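Putative tRNA (Adenine(37)-N6)-methyltransferase (PDB 7BTU) probably methylates the threonylcarbamoyl-modified adenosine at position 37 of tRNA, using S-adenosyl-L-methionine as methyl donor. Local coordinates at residues B[19-24]-B[185-190]. Numbering follows the deposited sequence.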
ATOM      1  N   SER B  19       8.386  -4.349 -18.443  1.00 18.60           N
ATOM      2  CA  SER B  19       9.511  -3.910 -17.618  1.00 20.64           C
ATOM      3  C   SER B  19      10.787  -4.678 -17.938  1.00 19.15           C
ATOM      4  O   SER B  19      10.803  -5.620 -18.729  1.00 18.73           O
ATOM      5  CB  SER B  19       9.206  -3.997 -16.123  1.00 22.20           C
ATOM      6  OG  SER B  19       9.372  -5.297 -15.674  1.00 22.51           O
ATOM      7  N   CYS B  20      11.870  -4.176 -17.360  1.00 19.91           N
ATOM      8  CA  CYS B  20      13.179  -4.819 -17.504  1.00 24.07           C
ATOM      9  C   CYS B  20      13.251  -6.219 -16.893  1.00 24.87           C
ATOM     10  O   CYS B  20      14.197  -6.946 -17.208  1.00 21.56           O
ATOM     11  CB  CYS B  20      14.246  -3.914 -16.895  1.00 18.20           C
ATOM     12  SG  CYS B  20      13.980  -3.382 -15.226  1.00 21.13           S
ATOM     13  N   PHE B  21      12.379  -6.570 -15.926  1.00 23.26           N
ATOM     14  CA  PHE B  21      12.632  -7.741 -15.078  1.00 19.93           C
ATOM     15  C   PHE B  21      11.918  -8.975 -15.613  1.00 19.68           C
ATOM     16  O   PHE B  21      10.694  -8.964 -15.806  1.00 19.56           O
ATOM     17  CB  PHE B  21      12.235  -7.478 -13.619  1.00 19.65           C
ATOM     18  CG  PHE B  21      13.145  -6.484 -12.933  1.00 21.09           C
ATOM     19  CD1 PHE B  21      14.540  -6.709 -12.891  1.00 22.69           C
ATOM     20  CD2 PHE B  21      12.636  -5.313 -12.388  1.00 18.06           C
ATOM     21  CE1 PHE B  21      15.398  -5.756 -12.294  1.00 21.63           C
ATOM     22  CE2 PHE B  21      13.511  -4.374 -11.766  1.00 17.10           C
ATOM     23  CZ  PHE B  21      14.852  -4.598 -11.720  1.00 17.01           C
ATOM     24  N   MET B  22      12.690 -10.046 -15.840  1.00 21.81           N
ATOM     25  CA  MET B  22      12.120 -11.312 -16.311  1.00 23.71           C
ATOM     26  C   MET B  22      12.075 -12.393 -15.230  1.00 27.61           C
ATOM     27  O   MET B  22      11.360 -13.396 -15.396  1.00 29.08           O
ATOM     28  CB  MET B  22      12.942 -11.829 -17.515  1.00 28.47           C
ATOM     29  CG  MET B  22      13.166 -10.784 -18.642  1.00 30.87           C
ATOM     30  SD  MET B  22      11.579 -10.277 -19.419  1.00 35.58           S
ATOM     31  CE  MET B  22      11.909  -8.534 -19.840  1.00 36.15           C
ATOM     32  N   GLU B  23      12.842 -12.244 -14.145  1.00 25.52           N
ATOM     33  CA  GLU B  23      12.871 -13.270 -13.109  1.00 28.89           C
ATOM     34  C   GLU B  23      12.886 -12.566 -11.758  1.00 26.30           C
ATOM     35  O   GLU B  23      13.445 -11.488 -11.613  1.00 29.03           O
ATOM     36  CB  GLU B  23      14.093 -14.217 -13.316  1.00 36.74           C
ATOM     37  CG  GLU B  23      15.270 -13.511 -13.943  1.00 43.43           C
ATOM     38  CD  GLU B  23      16.321 -14.384 -14.606  1.00 53.75           C
ATOM     39  OE1 GLU B  23      17.415 -13.848 -14.809  1.00 55.49           O
ATOM     40  OE2 GLU B  23      16.097 -15.566 -14.932  1.00 58.88           O
ATOM     41  N   LYS B  24      12.297 -13.204 -10.760  1.00 26.49           N
ATOM     42  CA  LYS B  24      12.062 -12.531  -9.483  1.00 29.01           C
ATOM     43  C   LYS B  24      13.353 -12.291  -8.722  1.00 30.05           C
ATOM     44  O   LYS B  24      13.503 -11.244  -8.090  1.00 33.74           O
ATOM     45  CB  LYS B  24      11.099 -13.364  -8.614  1.00 35.00           C
ATOM     46  N   ALA B 185      23.552   0.164 -18.766  1.00 20.77           N
ATOM     47  CA  ALA B 185      24.725   0.059 -17.896  1.00 20.91           C
ATOM     48  C   ALA B 185      24.355   0.413 -16.462  1.00 23.50           C
ATOM     49  O   ALA B 185      24.752  -0.282 -15.514  1.00 17.92           O
ATOM     50  CB  ALA B 185      25.842   0.974 -18.386  1.00 19.64           C
ATOM     51  N   GLU B 186      23.563   1.490 -16.288  1.00 18.45           N
ATOM     52  CA  GLU B 186      23.171   1.905 -14.951  1.00 18.40           C
ATOM     53  C   GLU B 186      22.258   0.875 -14.319  1.00 14.64           C
ATOM     54  O   GLU B 186      22.388   0.569 -13.129  1.00 18.74           O
ATOM     55  CB  GLU B 186      22.441   3.252 -14.987  1.00 19.21           C
ATOM     56  CG  GLU B 186      23.450   4.380 -15.225  1.00 30.87           C
ATOM     57  CD  GLU B 186      22.755   5.725 -15.231  1.00 48.33           C
ATOM     58  OE1 GLU B 186      22.250   6.104 -16.302  1.00 58.97           O
ATOM     59  OE2 GLU B 186      22.696   6.382 -14.168  1.00 56.90           O
ATOM     60  N   LEU B 187      21.352   0.321 -15.109  1.00 14.01           N
ATOM     61  CA  LEU B 187      20.468  -0.710 -14.559  1.00 15.23           C
ATOM     62  C   LEU B 187      21.288  -1.886 -14.072  1.00 15.91           C
ATOM     63  O   LEU B 187      21.043  -2.422 -12.976  1.00 16.65           O
ATOM     64  CB  LEU B 187      19.478  -1.174 -15.616  1.00 14.03           C
ATOM     65  CG  LEU B 187      18.604  -2.387 -15.245  1.00 19.38           C
ATOM     66  CD1 LEU B 187      17.704  -2.129 -14.063  1.00 16.27           C
ATOM     67  CD2 LEU B 187      17.770  -2.753 -16.477  1.00 23.40           C
ATOM     68  N   ILE B 188      22.233  -2.332 -14.904  1.00 15.85           N
ATOM     69  CA  ILE B 188      23.040  -3.498 -14.519  1.00 15.55           C
ATOM     70  C   ILE B 188      23.759  -3.212 -13.211  1.00 17.61           C
ATOM     71  O   ILE B 188      23.715  -4.002 -12.265  1.00 19.32           O
ATOM     72  CB  ILE B 188      24.015  -3.892 -15.648  1.00 14.18           C
ATOM     73  CG1 ILE B 188      23.254  -4.500 -16.842  1.00 16.85           C
ATOM     74  CG2 ILE B 188      25.133  -4.869 -15.096  1.00 13.34           C
ATOM     75  CD1 ILE B 188      24.138  -4.771 -18.128  1.00 14.12           C
ATOM     76  N   GLU B 189      24.393  -2.042 -13.125  1.00 16.24           N
ATOM     77  CA  GLU B 189      25.103  -1.667 -11.915  1.00 18.68           C
ATOM     78  C   GLU B 189      24.161  -1.622 -10.711  1.00 21.60           C
ATOM     79  O   GLU B 189      24.519  -2.091  -9.621  1.00 19.35           O
ATOM     80  CB  GLU B 189      25.772  -0.308 -12.150  1.00 23.71           C
ATOM     81  CG  GLU B 189      26.384   0.337 -10.966  1.00 39.53           C
ATOM     82  CD  GLU B 189      27.714   0.986 -11.310  1.00 50.78           C
ATOM     83  OE1 GLU B 189      28.079   1.006 -12.517  1.00 54.09           O
ATOM     84  OE2 GLU B 189      28.417   1.423 -10.369  1.00 55.37           O
ATOM     85  N   GLN B 190      22.969  -1.014 -10.872  1.00 15.61           N
ATOM     86  CA  GLN B 190      22.084  -0.866  -9.732  1.00 17.01           C
ATOM     87  C   GLN B 190      21.502  -2.201  -9.302  1.00 17.77           C
ATOM     88  O   GLN B 190      21.271  -2.419  -8.120  1.00 18.23           O
ATOM     89  CB  GLN B 190      20.949   0.123 -10.044  1.00 16.87           C
ATOM     90  CG  GLN B 190      21.497   1.558 -10.135  1.00 19.80           C
ATOM     91  CD  GLN B 190      20.591   2.485 -10.879  1.00 23.52           C
ATOM     92  OE1 GLN B 190      19.371   2.264 -10.943  1.00 21.17           O
ATOM     93  NE2 GLN B 190      21.171   3.564 -11.434  1.00 21.69           N
TER
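Ser19 OG, directly ahead of the Cys20 and Phe21 that meet Leu187, is held by two backbone groups: it donates to the carbonyl of Leu127 and accepts the backbone N-H of Phe21. The latter bond, 3.3 Å from Phe21 N to Ser19 OG and fairly straight at 164°, closes an ST turn where strand 15-19 gives way to the loop. Within this turn the CA-CB bond of Cys20 points at the helix, while Cys20 SG lies 3.5 Å above the plane of the Phe21 ring, over the centre. The sulfur thus lies against one face of the ring, and both side chains meet Leu187.

The contact joins the closed antiparallel barrel, through the loop leaving strand 15-19, to helix 184-193, part of the C-terminal TrmO family region. It illustrates how one leucine can bridge a loop and a helix by apolar contact alone, with no hydrogen bond between 19-24 and 185-190. With CG anti to the backbone N (chi1 172°), Leu187 extends from the helix toward the loop, and its two methyls divide the work. Leu187 CD2 packs 3.7 Å from Cys20 CB, with Cys20 SG a little farther off. Leu187 CD1 lies 4.1 Å from Cys20 SG. It also comes obliquely to the Phe21 ring, 4.4 Å from Phe21 CZ. All three residues are buried, and 8.9 Å separates the CA atoms of Cys20 and Leu187.

The loop is also tied to the C-terminal part through backbone hydrogen bonding between Cys20 and Trp214, and through Glu23 OE1, which accepts from Arg212 N. One turn along the helix, Gln190 OE1 takes the backbone N-H of Ala36.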